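Side-chain contacts in branched-chain alpha-ketoacid decarboxylase (Lactococcus lactis, PDB 2VBF), which probably decarboxylates branched-chain and aromatic alpha-keto acids to aldehydes, using thiamine diphosphate and a magnesium ion: residues 282-287 and 558-563; 400-405 and 475-480; 485-490 and 552-557. All blocks are in the same frame, centred on the assembly; numbering follows the deposited sequence.

Interaction 1 of 3, residues 282-287 and 558-563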
loop_
_atom_site.group_PDB
_atom_site.type_symbol
_atom_site.label_atom_id
_atom_site.label_comp_id
_atom_site.label_asym_id
_atom_site.label_seq_id
_atom_site.Cartn_x
_atom_site.Cartn_y
_atom_site.Cartn_z
ATOM N N GLY A 282 -10.373 -30.863 1.068
ATOM C CA GLY A 282 -9.506 -32.018 0.857
ATOM C C GLY A 282 -9.487 -32.950 2.055
ATOM O O GLY A 282 -10.523 -33.201 2.677
ATOM N N LYS A 283 -8.303 -33.449 2.397
ATOM C CA LYS A 283 -8.183 -34.428 3.482
ATOM C C LYS A 283 -8.523 -33.857 4.861
ATOM O O LYS A 283 -8.781 -34.624 5.787
ATOM C CB LYS A 283 -6.793 -35.084 3.498
ATOM C CG LYS A 283 -5.699 -34.279 4.184
ATOM C CD LYS A 283 -4.365 -34.994 4.099
ATOM C CE LYS A 283 -3.297 -34.281 4.917
ATOM N NZ LYS A 283 -1.995 -35.022 4.867
ATOM N N LEU A 284 -8.559 -32.527 4.987
ATOM C CA LEU A 284 -8.936 -31.865 6.238
ATOM C C LEU A 284 -10.454 -31.700 6.411
ATOM O O LEU A 284 -10.902 -31.126 7.403
ATOM C CB LEU A 284 -8.261 -30.494 6.339
ATOM C CG LEU A 284 -6.726 -30.475 6.250
ATOM C CD1 LEU A 284 -6.208 -29.058 6.450
ATOM C CD2 LEU A 284 -6.095 -31.415 7.255
ATOM N N SER A 285 -11.233 -32.193 5.452
ATOM C CA SER A 285 -12.688 -32.175 5.551
ATOM C C SER A 285 -13.169 -33.059 6.695
ATOM O O SER A 285 -12.516 -34.036 7.050
ATOM C CB SER A 285 -13.332 -32.696 4.267
ATOM O OG SER A 285 -12.883 -32.010 3.122
ATOM N N GLU A 286 -14.323 -32.722 7.252
ATOM C CA GLU A 286 -15.025 -33.642 8.141
ATOM C C GLU A 286 -15.204 -34.970 7.389
ATOM O O GLU A 286 -15.474 -34.973 6.182
ATOM C CB GLU A 286 -16.361 -33.043 8.568
ATOM C CG GLU A 286 -17.104 -33.830 9.632
ATOM C CD GLU A 286 -18.011 -34.898 9.063
ATOM O OE1 GLU A 286 -18.742 -34.599 8.083
ATOM O OE2 GLU A 286 -17.999 -36.027 9.607
ATOM N N ILE A 287 -15.026 -36.087 8.093
ATOM C CA ILE A 287 -14.950 -37.411 7.455
ATOM C C ILE A 287 -16.205 -37.804 6.644
ATOM O O ILE A 287 -16.085 -38.242 5.491
ATOM C CB ILE A 287 -14.550 -38.522 8.489
ATOM C CG1 ILE A 287 -14.236 -39.844 7.797
ATOM C CG2 ILE A 287 -15.605 -38.685 9.579
ATOM C CD1 ILE A 287 -12.998 -39.789 6.953
ATOM N N LEU A 558 -6.257 -25.185 11.596
ATOM C CA LEU A 558 -4.979 -24.503 11.365
ATOM C C LEU A 558 -3.805 -25.312 11.907
ATOM O O LEU A 558 -2.711 -25.283 11.342
ATOM C CB LEU A 558 -4.976 -23.089 11.969
ATOM C CG LEU A 558 -3.677 -22.280 11.864
ATOM C CD1 LEU A 558 -3.168 -22.248 10.422
ATOM C CD2 LEU A 558 -3.884 -20.874 12.385
ATOM N N LYS A 559 -4.023 -26.037 12.998
ATOM C CA LYS A 559 -2.982 -26.918 13.515
ATOM C C LYS A 559 -2.539 -27.891 12.425
ATOM O O LYS A 559 -1.353 -28.195 12.304
ATOM C CB LYS A 559 -3.467 -27.677 14.754
ATOM C CG LYS A 559 -3.616 -26.790 15.982
ATOM C CD LYS A 559 -3.895 -27.597 17.239
ATOM C CE LYS A 559 -2.656 -28.340 17.756
ATOM N NZ LYS A 559 -1.509 -27.426 18.045
ATOM N N LYS A 560 -3.490 -28.351 11.615
ATOM C CA LYS A 560 -3.195 -29.279 10.524
ATOM C C LYS A 560 -2.636 -28.550 9.305
ATOM O O LYS A 560 -1.644 -28.969 8.722
ATOM C CB LYS A 560 -4.449 -30.062 10.143
ATOM C CG LYS A 560 -5.027 -30.886 11.290
ATOM C CD LYS A 560 -6.321 -31.567 10.889
ATOM C CE LYS A 560 -6.911 -32.376 12.040
ATOM N NZ LYS A 560 -5.996 -33.490 12.462
ATOM N N MET A 561 -3.270 -27.441 8.942
ATOM C CA MET A 561 -2.891 -26.709 7.730
ATOM C C MET A 561 -1.522 -26.024 7.834
ATOM O O MET A 561 -0.807 -25.862 6.823
ATOM C CB MET A 561 -3.973 -25.682 7.403
ATOM C CG MET A 561 -3.894 -25.164 6.010
ATOM S SD MET A 561 -4.244 -26.412 4.760
ATOM C CE MET A 561 -3.383 -25.670 3.364
ATOM N N GLY A 562 -1.166 -25.597 9.044
ATOM C CA GLY A 562 0.136 -24.978 9.302
ATOM C C GLY A 562 1.271 -25.892 8.871
ATOM O O GLY A 562 2.238 -25.447 8.245
ATOM N N LYS A 563 1.135 -27.177 9.199
ATOM C CA LYS A 563 2.163 -28.160 8.881
ATOM C C LYS A 563 2.197 -28.465 7.378
ATOM O O LYS A 563 3.254 -28.760 6.822
ATOM C CB LYS A 563 1.945 -29.427 9.720
ATOM C CG LYS A 563 2.018 -29.177 11.242
ATOM C CD LYS A 563 3.412 -28.715 11.669
ATOM C CE LYS A 563 3.501 -28.315 13.145
ATOM N NZ LYS A 563 3.397 -26.833 13.360
#
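Leu284, in a short 3-10 turn, faces Lys560 on the C-terminal helix with their CA atoms 7.6 Å apart, and no hydrogen bond joins the two backbones. On the loop side a single leucine carries the contact, through its two methyls. CG of Leu284 stands anti to its own carbonyl carbon (chi1 -57°), which carries the fork to the helix. CD2 lies against the aliphatic part of Lys560, 3.6 Å from its CB, while the lysine chain runs past in the opposite direction, and its end leads away from the leucine. The other branch meets Met561 at about a right angle, CD1 of Leu284 lying 3.7 Å from SD. Behind the leucine, Ser285 fixes the turn by donating both its N and its OG to Gly282 O, the hydroxyl at 2.7 Å. With an alanine in place of Leu284, both methyls would go and the flank of Met561 would probably be left with a gap beside its sulfur. Leu284 also touches Leu557 and Leu564, so it sits over a diamond of helix positions spaced i, i+3, i+4 and i+7, like the holes of helix-helix packing, though filled here from a central-domain loop of this thiamine diphosphate enzyme.

Interaction 2 of 3, residues 400-405 and 475-480. With MG (magnesium ion), chain E; TPP (thiamine diphosphate), chain F.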
loop_
_atom_site.group_PDB
_atom_site.type_symbol
_atom_site.label_atom_id
_atom_site.label_comp_id
_atom_site.label_asym_id
_atom_site.label_seq_id
_atom_site.Cartn_x
_atom_site.Cartn_y
_atom_site.Cartn_z
ATOM N N GLN A 400 -7.188 -13.861 7.198
ATOM C CA GLN A 400 -6.143 -14.892 7.173
ATOM C C GLN A 400 -5.435 -14.933 8.535
ATOM O O GLN A 400 -5.095 -13.894 9.098
ATOM C CB GLN A 400 -5.146 -14.623 6.036
ATOM C CG GLN A 400 -5.768 -14.716 4.632
ATOM C CD GLN A 400 -6.445 -16.054 4.392
ATOM O OE1 GLN A 400 -5.784 -17.094 4.301
ATOM N NE2 GLN A 400 -7.774 -16.038 4.288
ATOM N N GLY A 401 -5.239 -16.150 9.037
ATOM C CA GLY A 401 -4.844 -16.378 10.417
ATOM C C GLY A 401 -5.832 -17.286 11.113
ATOM O O GLY A 401 -6.645 -17.962 10.475
ATOM N N THR A 402 -5.765 -17.322 12.442
ATOM C CA THR A 402 -6.670 -18.195 13.196
ATOM C C THR A 402 -8.130 -17.894 12.856
ATOM O O THR A 402 -8.940 -18.811 12.809
ATOM C CB THR A 402 -6.429 -18.126 14.723
ATOM O OG1 THR A 402 -6.730 -16.821 15.229
ATOM C CG2 THR A 402 -4.988 -18.507 15.051
ATOM N N SER A 403 -8.450 -16.623 12.622
ATOM C CA SER A 403 -9.842 -16.221 12.321
ATOM C C SER A 403 -10.414 -16.928 11.082
ATOM O O SER A 403 -11.486 -17.541 11.145
ATOM C CB SER A 403 -9.953 -14.710 12.154
ATOM O OG SER A 403 -9.716 -14.007 13.358
ATOM N N PHE A 404 -9.706 -16.857 9.956
ATOM C CA PHE A 404 -10.197 -17.515 8.741
ATOM C C PHE A 404 -10.343 -19.012 8.948
ATOM O O PHE A 404 -11.380 -19.578 8.615
ATOM C CB PHE A 404 -9.297 -17.258 7.530
ATOM C CG PHE A 404 -9.780 -17.942 6.282
ATOM C CD1 PHE A 404 -10.798 -17.393 5.542
ATOM C CD2 PHE A 404 -9.249 -19.161 5.886
ATOM C CE1 PHE A 404 -11.260 -18.018 4.399
ATOM C CE2 PHE A 404 -9.696 -19.789 4.740
ATOM C CZ PHE A 404 -10.717 -19.226 4.002
ATOM N N PHE A 405 -9.319 -19.659 9.490
ATOM C CA PHE A 405 -9.365 -21.115 9.615
ATOM C C PHE A 405 -10.402 -21.606 10.630
ATOM O O PHE A 405 -11.030 -22.637 10.412
ATOM C CB PHE A 405 -7.969 -21.678 9.841
ATOM C CG PHE A 405 -7.091 -21.502 8.643
ATOM C CD1 PHE A 405 -7.346 -22.221 7.479
ATOM C CD2 PHE A 405 -6.061 -20.578 8.645
ATOM C CE1 PHE A 405 -6.560 -22.045 6.340
ATOM C CE2 PHE A 405 -5.265 -20.401 7.515
ATOM C CZ PHE A 405 -5.522 -21.130 6.358
ATOM N N PHE A 475 -14.388 -8.080 16.194
ATOM C CA PHE A 475 -13.627 -8.881 17.158
ATOM C C PHE A 475 -12.156 -8.868 16.764
ATOM O O PHE A 475 -11.808 -9.326 15.675
ATOM C CB PHE A 475 -14.109 -10.326 17.192
ATOM C CG PHE A 475 -15.513 -10.489 17.676
ATOM C CD1 PHE A 475 -15.786 -10.554 19.040
ATOM C CD2 PHE A 475 -16.557 -10.585 16.777
ATOM C CE1 PHE A 475 -17.084 -10.715 19.489
ATOM C CE2 PHE A 475 -17.865 -10.736 17.217
ATOM C CZ PHE A 475 -18.131 -10.806 18.573
ATOM N N ILE A 476 -11.309 -8.355 17.650
ATOM C CA ILE A 476 -9.854 -8.298 17.420
ATOM C C ILE A 476 -9.214 -9.414 18.246
ATOM O O ILE A 476 -9.316 -9.413 19.483
ATOM C CB ILE A 476 -9.239 -6.926 17.816
ATOM C CG1 ILE A 476 -9.912 -5.766 17.065
ATOM C CG2 ILE A 476 -7.722 -6.925 17.559
ATOM C CD1 ILE A 476 -11.234 -5.312 17.626
ATOM N N ILE A 477 -8.562 -10.367 17.576
ATOM C CA ILE A 477 -7.934 -11.481 18.278
ATOM C C ILE A 477 -6.517 -11.107 18.710
ATOM O O ILE A 477 -5.576 -11.175 17.943
ATOM C CB ILE A 477 -7.940 -12.781 17.470
ATOM C CG1 ILE A 477 -9.383 -13.151 17.095
ATOM C CG2 ILE A 477 -7.275 -13.888 18.260
ATOM C CD1 ILE A 477 -9.527 -14.454 16.355
ATOM N N ASN A 478 -6.391 -10.703 19.969
ATOM C CA ASN A 478 -5.097 -10.375 20.517
ATOM C C ASN A 478 -4.473 -11.652 21.072
ATOM O O ASN A 478 -4.799 -12.078 22.190
ATOM C CB ASN A 478 -5.231 -9.300 21.596
ATOM C CG ASN A 478 -3.911 -9.001 22.278
ATOM O OD1 ASN A 478 -2.901 -9.668 22.029
ATOM N ND2 ASN A 478 -3.912 -8.008 23.151
ATOM N N ASN A 479 -3.590 -12.262 20.286
ATOM C CA ASN A 479 -2.803 -13.416 20.729
ATOM C C ASN A 479 -1.296 -13.112 20.700
ATOM O O ASN A 479 -0.473 -14.014 20.534
ATOM C CB ASN A 479 -3.151 -14.689 19.958
ATOM C CG ASN A 479 -3.072 -14.494 18.479
ATOM O OD1 ASN A 479 -2.474 -13.526 18.026
ATOM N ND2 ASN A 479 -3.697 -15.370 17.719
ATOM N N ASP A 480 -0.963 -11.839 20.880
ATOM C CA ASP A 480 0.418 -11.405 21.037
ATOM C C ASP A 480 1.281 -11.801 19.829
ATOM O O ASP A 480 2.385 -12.336 19.993
ATOM C CB ASP A 480 0.983 -11.992 22.342
ATOM C CG ASP A 480 2.292 -11.347 22.774
ATOM O OD1 ASP A 480 2.558 -10.168 22.407
ATOM O OD2 ASP A 480 3.049 -12.043 23.481
HETATM MG MG MG E . -2.351 -12.614 16.095
HETATM N "N1'" TPP F . 1.730 -9.529 4.354
HETATM C "C2'" TPP F . 0.543 -9.472 3.672
HETATM C CM2 TPP F . 0.126 -8.172 3.042
HETATM N "N3'" TPP F . -0.229 -10.603 3.569
HETATM C "C4'" TPP F . 0.175 -11.792 4.137
HETATM N "N4'" TPP F . -0.589 -12.850 3.997
HETATM C "C5'" TPP F . 1.373 -11.854 4.858
HETATM C "C6'" TPP F . 2.155 -10.711 4.961
HETATM C "C7'" TPP F . 1.830 -13.132 5.523
HETATM N N3 TPP F . 0.969 -13.516 6.638
HETATM C C2 TPP F . -0.076 -14.422 6.600
HETATM S S1 TPP F . -0.860 -14.666 7.993
HETATM C C5 TPP F . 0.148 -13.636 8.736
HETATM C C4 TPP F . 1.117 -13.063 7.911
HETATM C CM4 TPP F . 2.169 -12.084 8.356
HETATM C C6 TPP F . -0.038 -13.416 10.224
HETATM C C7 TPP F . -1.399 -12.863 10.621
HETATM O O7 TPP F . -1.363 -12.705 12.018
HETATM P PA TPP F . -2.659 -12.302 12.855
HETATM O O1A TPP F . -3.510 -11.303 12.105
HETATM O O2A TPP F . -2.192 -11.766 14.196
HETATM O O3A TPP F . -3.485 -13.691 12.916
HETATM P PB TPP F . -3.370 -14.875 14.022
HETATM O O1B TPP F . -2.971 -16.109 13.264
HETATM O O2B TPP F . -4.758 -15.037 14.573
HETATM O O3B TPP F . -2.387 -14.503 15.098
HETATM O O HOH W 1 -4.465 -12.703 16.003
#
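Oxygen O2B of thiamine diphosphate is gripped from both segments, by Thr402 and by Asn479. The shortest of these bonds comes from Thr402 OG1, 2.7 Å from O2B; with chi1 at 65° the hydroxyl lies between the backbone N and the carbonyl carbon, on the side of the phosphate. Thr402 N adds a longer bond to O2B and another to O1B, so the first turn of helix 402-407 meets the diphosphate with its amino end, whose dipole would probably steady the negative charge. Gly401 precedes it, where a CB would collide with cofactor oxygen O3A.

Asn479 uses both ends of its amide. OD1 binds the magnesium ion at 2.1 Å, and ND2 donates to TPP O3B at 3.1 Å and weakly to O2B at 3.3 Å, a division of labour that fixes which way the amide is turned. Water 1, another magnesium ligand, is hydrogen-bonded to Ile477 O at 2.7 Å. Asp452 and Gly481 complete the metal site; Asp452 and Asn479 belong to the GDG...NN sequence motif of thiamine diphosphate enzymes.

Beside the phosphate the methyl CD1 of Ile477 packs against two hydroxyls, pressed unusually close to Ser403 OG at 3.0 Å and 3.8 Å from Thr402 OG1. Trp383 of helix 379-389 touches both Ser403 and Ile477, and Leu558 of helix 556-568 packs on Thr402, while strand 473-478 runs between parallel strands 445-451 and 542-548.

Interaction 3 of 3, residues 485-490 and 552-557. With TPP (thiamine diphosphate), chain F.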
loop_
_atom_site.group_PDB
_atom_site.type_symbol
_atom_site.label_atom_id
_atom_site.label_comp_id
_atom_site.label_asym_id
_atom_site.label_seq_id
_atom_site.Cartn_x
_atom_site.Cartn_y
_atom_site.Cartn_z
ATOM N N GLU A 485 1.623 -17.741 11.545
ATOM C CA GLU A 485 3.034 -17.839 11.149
ATOM C C GLU A 485 3.824 -18.738 12.098
ATOM O O GLU A 485 4.640 -19.565 11.653
ATOM C CB GLU A 485 3.682 -16.457 11.063
ATOM C CG GLU A 485 3.007 -15.482 10.072
ATOM C CD GLU A 485 3.113 -15.912 8.621
ATOM O OE1 GLU A 485 3.930 -15.308 7.887
ATOM O OE2 GLU A 485 2.370 -16.834 8.205
ATOM N N ARG A 486 3.567 -18.604 13.400
ATOM C CA ARG A 486 4.211 -19.455 14.412
ATOM C C ARG A 486 3.926 -20.934 14.158
ATOM O O ARG A 486 4.784 -21.784 14.377
ATOM C CB ARG A 486 3.720 -19.096 15.811
ATOM C CG ARG A 486 4.070 -17.695 16.289
ATOM C CD ARG A 486 3.559 -17.506 17.709
ATOM N NE ARG A 486 3.523 -16.114 18.149
ATOM C CZ ARG A 486 4.572 -15.446 18.615
ATOM N NH1 ARG A 486 5.762 -16.033 18.689
ATOM N NH2 ARG A 486 4.430 -14.188 19.011
ATOM N N GLU A 487 2.717 -21.228 13.690
ATOM C CA GLU A 487 2.302 -22.596 13.350
ATOM C C GLU A 487 3.003 -23.167 12.119
ATOM O O GLU A 487 3.195 -24.386 12.023
ATOM C CB GLU A 487 0.783 -22.645 13.127
ATOM C CG GLU A 487 -0.038 -22.377 14.370
ATOM C CD GLU A 487 0.047 -23.508 15.391
ATOM O OE1 GLU A 487 0.058 -24.688 14.980
ATOM O OE2 GLU A 487 0.095 -23.213 16.599
ATOM N N ILE A 488 3.362 -22.305 11.170
ATOM C CA ILE A 488 4.055 -22.735 9.951
ATOM C C ILE A 488 5.549 -22.888 10.223
ATOM O O ILE A 488 6.139 -23.937 9.925
ATOM C CB ILE A 488 3.830 -21.726 8.777
ATOM C CG1 ILE A 488 2.335 -21.628 8.436
ATOM C CG2 ILE A 488 4.616 -22.132 7.538
ATOM C CD1 ILE A 488 1.975 -20.524 7.433
ATOM N N HIS A 489 6.146 -21.858 10.821
ATOM C CA HIS A 489 7.598 -21.806 11.008
ATOM C C HIS A 489 8.035 -20.779 12.056
ATOM O O HIS A 489 7.581 -19.633 12.042
ATOM C CB HIS A 489 8.267 -21.455 9.686
ATOM C CG HIS A 489 9.751 -21.617 9.703
ATOM N ND1 HIS A 489 10.360 -22.824 9.442
ATOM C CD2 HIS A 489 10.748 -20.734 9.950
ATOM C CE1 HIS A 489 11.671 -22.681 9.533
ATOM N NE2 HIS A 489 11.934 -21.421 9.837
ATOM N N GLY A 490 8.944 -21.187 12.946
ATOM C CA GLY A 490 9.563 -20.265 13.909
ATOM C C GLY A 490 8.648 -19.789 15.024
ATOM O O GLY A 490 8.515 -18.594 15.249
ATOM N N GLU A 552 0.034 -19.634 21.510
ATOM C CA GLU A 552 0.232 -21.040 21.139
ATOM C C GLU A 552 -1.055 -21.723 20.691
ATOM O O GLU A 552 -1.022 -22.846 20.187
ATOM C CB GLU A 552 0.802 -21.834 22.316
ATOM C CG GLU A 552 2.136 -21.312 22.830
ATOM C CD GLU A 552 2.019 -20.231 23.897
ATOM O OE1 GLU A 552 0.892 -19.814 24.259
ATOM O OE2 GLU A 552 3.084 -19.797 24.379
ATOM N N ASP A 553 -2.183 -21.047 20.882
ATOM C CA ASP A 553 -3.497 -21.624 20.605
ATOM C C ASP A 553 -3.907 -21.388 19.150
ATOM O O ASP A 553 -3.934 -20.256 18.678
ATOM C CB ASP A 553 -4.515 -21.007 21.557
ATOM C CG ASP A 553 -5.880 -21.679 21.510
ATOM O OD1 ASP A 553 -6.025 -22.775 20.933
ATOM O OD2 ASP A 553 -6.816 -21.071 22.067
ATOM N N ALA A 554 -4.213 -22.469 18.452
ATOM C CA ALA A 554 -4.699 -22.401 17.072
ATOM C C ALA A 554 -5.881 -23.357 16.900
ATOM O O ALA A 554 -5.888 -24.431 17.501
ATOM C CB ALA A 554 -3.593 -22.773 16.120
ATOM N N PRO A 555 -6.872 -22.978 16.078
ATOM C CA PRO A 555 -8.006 -23.867 15.841
ATOM C C PRO A 555 -7.545 -25.157 15.171
ATOM O O PRO A 555 -6.549 -25.156 14.449
ATOM C CB PRO A 555 -8.912 -23.051 14.913
ATOM C CG PRO A 555 -8.007 -22.101 14.252
ATOM C CD PRO A 555 -6.974 -21.745 15.279
ATOM N N LYS A 556 -8.254 -26.253 15.431
ATOM C CA LYS A 556 -7.858 -27.569 14.914
ATOM C C LYS A 556 -7.494 -27.558 13.432
ATOM O O LYS A 556 -6.496 -28.158 13.039
ATOM C CB LYS A 556 -8.957 -28.606 15.184
ATOM C CG LYS A 556 -9.032 -29.011 16.645
ATOM C CD LYS A 556 -10.068 -30.093 16.915
ATOM C CE LYS A 556 -9.990 -30.583 18.367
ATOM N NZ LYS A 556 -10.542 -29.598 19.347
ATOM N N LEU A 557 -8.276 -26.864 12.611
ATOM C CA LEU A 557 -8.007 -26.841 11.166
ATOM C C LEU A 557 -6.623 -26.249 10.878
ATOM O O LEU A 557 -5.900 -26.761 10.021
ATOM C CB LEU A 557 -9.089 -26.070 10.390
ATOM C CG LEU A 557 -8.956 -26.056 8.856
ATOM C CD1 LEU A 557 -8.876 -27.478 8.313
ATOM C CD2 LEU A 557 -10.113 -25.305 8.197
HETATM N "N1'" TPP F . 1.730 -9.529 4.354
HETATM C "C2'" TPP F . 0.543 -9.472 3.672
HETATM C CM2 TPP F . 0.126 -8.172 3.042
HETATM N "N3'" TPP F . -0.229 -10.603 3.569
HETATM C "C4'" TPP F . 0.175 -11.792 4.137
HETATM N "N4'" TPP F . -0.589 -12.850 3.997
HETATM C "C5'" TPP F . 1.373 -11.854 4.858
HETATM C "C6'" TPP F . 2.155 -10.711 4.961
HETATM C "C7'" TPP F . 1.830 -13.132 5.523
HETATM N N3 TPP F . 0.969 -13.516 6.638
HETATM C C2 TPP F . -0.076 -14.422 6.600
HETATM S S1 TPP F . -0.860 -14.666 7.993
HETATM C C5 TPP F . 0.148 -13.636 8.736
HETATM C C4 TPP F . 1.117 -13.063 7.911
HETATM C CM4 TPP F . 2.169 -12.084 8.356
HETATM C C6 TPP F . -0.038 -13.416 10.224
HETATM C C7 TPP F . -1.399 -12.863 10.621
HETATM O O7 TPP F . -1.363 -12.705 12.018
HETATM P PA TPP F . -2.659 -12.302 12.855
HETATM O O1A TPP F . -3.510 -11.303 12.105
HETATM O O2A TPP F . -2.192 -11.766 14.196
HETATM O O3A TPP F . -3.485 -13.691 12.916
HETATM P PB TPP F . -3.370 -14.875 14.022
HETATM O O1B TPP F . -2.971 -16.109 13.264
HETATM O O2B TPP F . -4.758 -15.037 14.573
HETATM O O3B TPP F . -2.387 -14.503 15.098
HETATM O O HOH W 2 1.148 -24.576 19.230
#
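Glu487 lays the end of its side chain against the methyl of Ala554, with OE2 3.7 Å and CD 3.8 Å from that CB. CG, set beside the backbone N by chi1, is 4.0 Å from Ala554 CB, and the bend at chi2 (-70°) lays the carboxylate against the same methyl. The same OE2 approaches Glu552 O no closer than 3.8 Å. Both atoms are acceptors, and water 2 mediates between them: it is hydrogen-bonded to Glu487 OE2 at 3.1 Å and to Glu552 O at 2.9 Å. The contact thus joins helix 483-488, which follows the magnesium-binding loop, to the connection that leads into the C-terminal helix, where Pro555 is the N-cap residue. Two residues earlier on the first of these helices, Glu485 faces the cofactor instead, its carboxylate lying over one face of the thiazolium ring with CD 3.6 Å from TPP C4. Gly48 of the second subunit packs on this glutamate, as expected for a thiamine diphosphate enzyme, whose cofactor is bound where two subunits meet. Glu487 O accepts a hydrogen bond from Lys563 NZ, about two turns into helix 556-568, and His489 NE2, just past the end of helix 483-488, is hydrogen-bonded to Asp56 OD2 of the second subunit.

Read from the N terminus, the chain first opens interaction 1 in the central-domain loop 282-287, and closes it only at 558-563, close to its end. Within that long loop lie two smaller ones in series: interaction 2 runs from 400-405 to 475-480, and interaction 3 opens soon afterwards at 485-490 and closes at 552-557, immediately before interaction 1 does. None of them cross. Interactions 1 and 3 share helix 556-568, and Met561 packs on Phe405 to join interactions 1 and 2. Interactions 2 and 3 are linked by a probable hydrogen bond from Arg486 NH2 to Asp480 O. Central domain, cofactor-binding sheet and C-terminal helix are thus tied side by side, with interactions 2 and 3 both touching the cofactor.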